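Long-range contact in protein PML (PDB 6IMQ), which organises PML nuclear bodies, with its B1-box zinc finger forming multimers that regulate the biogenesis of these bodies and leukemogenesis: residues B[11-16]-B[28-33]. Numbering follows the deposited sequence.
With ZN (zinc ion), chain H.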
# COMPACT_ATOMS: atom_id res chain seq x y z
N VAL B 11 -5.57 -7.86 11.18
CA VAL B 11 -4.56 -8.88 11.40
C VAL B 11 -4.20 -9.56 10.08
O VAL B 11 -4.99 -9.59 9.13
CB VAL B 11 -5.03 -9.93 12.44
CG1 VAL B 11 -5.13 -9.29 13.82
CG2 VAL B 11 -6.36 -10.53 12.03
N CYS B 12 -2.98 -10.08 10.05
CA CYS B 12 -2.48 -10.83 8.90
C CYS B 12 -3.42 -11.98 8.56
O CYS B 12 -3.95 -12.66 9.45
CB CYS B 12 -1.08 -11.35 9.24
SG CYS B 12 -0.31 -12.31 7.97
N THR B 13 -3.63 -12.20 7.26
CA THR B 13 -4.53 -13.26 6.85
C THR B 13 -3.94 -14.64 7.11
O THR B 13 -4.69 -15.62 7.18
CB THR B 13 -4.88 -13.13 5.36
OG1 THR B 13 -3.70 -13.21 4.57
CG2 THR B 13 -5.59 -11.80 5.11
N ARG B 14 -2.62 -14.73 7.27
CA ARG B 14 -1.90 -15.98 7.42
C ARG B 14 -1.68 -16.35 8.88
O ARG B 14 -2.01 -17.46 9.30
CB ARG B 14 -0.56 -15.88 6.70
CG ARG B 14 0.34 -17.09 6.83
CD ARG B 14 1.37 -17.14 5.70
NE ARG B 14 2.27 -18.27 5.88
CZ ARG B 14 3.56 -18.17 6.18
NH1 ARG B 14 4.14 -16.99 6.31
NH2 ARG B 14 4.28 -19.27 6.33
N CYS B 15 -1.13 -15.42 9.67
CA CYS B 15 -0.83 -15.65 11.07
C CYS B 15 -1.76 -14.79 11.93
O CYS B 15 -2.82 -14.35 11.47
CB CYS B 15 0.65 -15.38 11.32
SG CYS B 15 1.13 -13.63 11.28
N LYS B 16 -1.35 -14.52 13.17
CA LYS B 16 -2.17 -13.75 14.10
C LYS B 16 -1.62 -12.35 14.35
O LYS B 16 -2.22 -11.59 15.12
CB LYS B 16 -2.30 -14.49 15.43
CG LYS B 16 -3.42 -15.53 15.49
CD LYS B 16 -2.95 -16.89 15.00
CE LYS B 16 -3.87 -18.00 15.50
NZ LYS B 16 -3.31 -19.36 15.22
N GLN B 28 -5.60 -9.18 0.18
CA GLN B 28 -5.40 -9.72 1.52
C GLN B 28 -4.48 -8.83 2.35
O GLN B 28 -3.63 -8.11 1.82
CB GLN B 28 -4.81 -11.13 1.48
CG GLN B 28 -5.81 -12.23 1.34
CD GLN B 28 -5.16 -13.58 1.13
OE1 GLN B 28 -3.95 -13.74 1.32
NE2 GLN B 28 -5.95 -14.57 0.74
N LEU B 29 -4.65 -8.93 3.66
CA LEU B 29 -3.81 -8.25 4.64
C LEU B 29 -2.67 -9.15 5.09
O LEU B 29 -2.87 -10.35 5.31
CB LEU B 29 -4.65 -7.84 5.85
CG LEU B 29 -5.72 -6.77 5.63
CD1 LEU B 29 -6.71 -6.78 6.79
CD2 LEU B 29 -5.05 -5.43 5.47
N LEU B 30 -1.49 -8.56 5.25
CA LEU B 30 -0.32 -9.32 5.67
C LEU B 30 0.51 -8.57 6.69
O LEU B 30 0.62 -7.34 6.64
CB LEU B 30 0.58 -9.67 4.47
CG LEU B 30 -0.03 -10.55 3.38
CD1 LEU B 30 0.88 -10.55 2.17
CD2 LEU B 30 -0.26 -11.95 3.90
N CYS B 31 1.08 -9.31 7.63
CA CYS B 31 2.08 -8.74 8.51
C CYS B 31 3.39 -8.58 7.74
O CYS B 31 3.56 -9.10 6.64
CB CYS B 31 2.29 -9.61 9.75
SG CYS B 31 3.17 -11.17 9.50
N ALA B 32 4.34 -7.85 8.35
CA ALA B 32 5.61 -7.60 7.68
C ALA B 32 6.31 -8.90 7.31
O ALA B 32 6.77 -9.08 6.18
CB ALA B 32 6.50 -6.74 8.57
N LYS B 33 6.39 -9.85 8.25
CA LYS B 33 7.10 -11.10 8.01
C LYS B 33 6.40 -11.95 6.95
O LYS B 33 7.06 -12.50 6.06
CB LYS B 33 7.28 -11.82 9.35
CG LYS B 33 6.55 -13.12 9.55
CD LYS B 33 7.49 -14.27 9.27
CE LYS B 33 6.71 -15.41 8.71
NZ LYS B 33 5.97 -16.25 9.66
ZN ZN H . 1.70 -12.85 9.11
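Cys12 and Leu30 bring the two backbones together, their CA atoms 4.2 Å apart, and the amide of Thr13 donates to the carbonyl of Leu29, N to O 2.8 Å. The hydroxyl of Thr13 grips the same oxygen, with OG1 3.1 Å from Leu29 O. The two donors come from opposite faces of the carbonyl plane, the amide well above it and the hydroxyl less tilted. With chi1 at 60°, OG1 is tucked over the Thr13 backbone, flanked by its own N and C, and faces this acceptor. The Gln28 side chain crosses Thr13 at about a right angle, its CB and CG against CG2.

Zinc also ties the two segments together. Cys12 SG and Cys15 SG bind it from 11-16, and Cys31 SG binds it at 2.3 Å from 28-33. Cys34 completes the four-cysteine site. The amide of Arg14 and, weakly, that of Cys15 point to Cys12 SG, which makes the turn from Cys12 to Cys15 a rubredoxin-type knuckle. Across the contact, the same sulfur accepts a nearly straight bond from the amide of Cys31, N to SG 3.3 Å and 166° at the hydrogen. These N-H groups probably stabilise the negative charge of the thiolate and fix its direction. Leu30 CD2 packs beside Cys12 SG. On the exposed side, Arg14 NH1 and Lys33 NZ are like charges 3.9 Å apart, and their side chains cross at about a right angle.

In the B-box fold, the contact joins the loop between strands 3-6 and 21-23 to edge strand 28-30 and the start of helix 32-41, where Cys31 is the N-cap. Leu30 pairs through its backbone with Phe21 and packs on Phe35 and His38 of the helix, while Leu29 rests on Trp22 of strand 21-23.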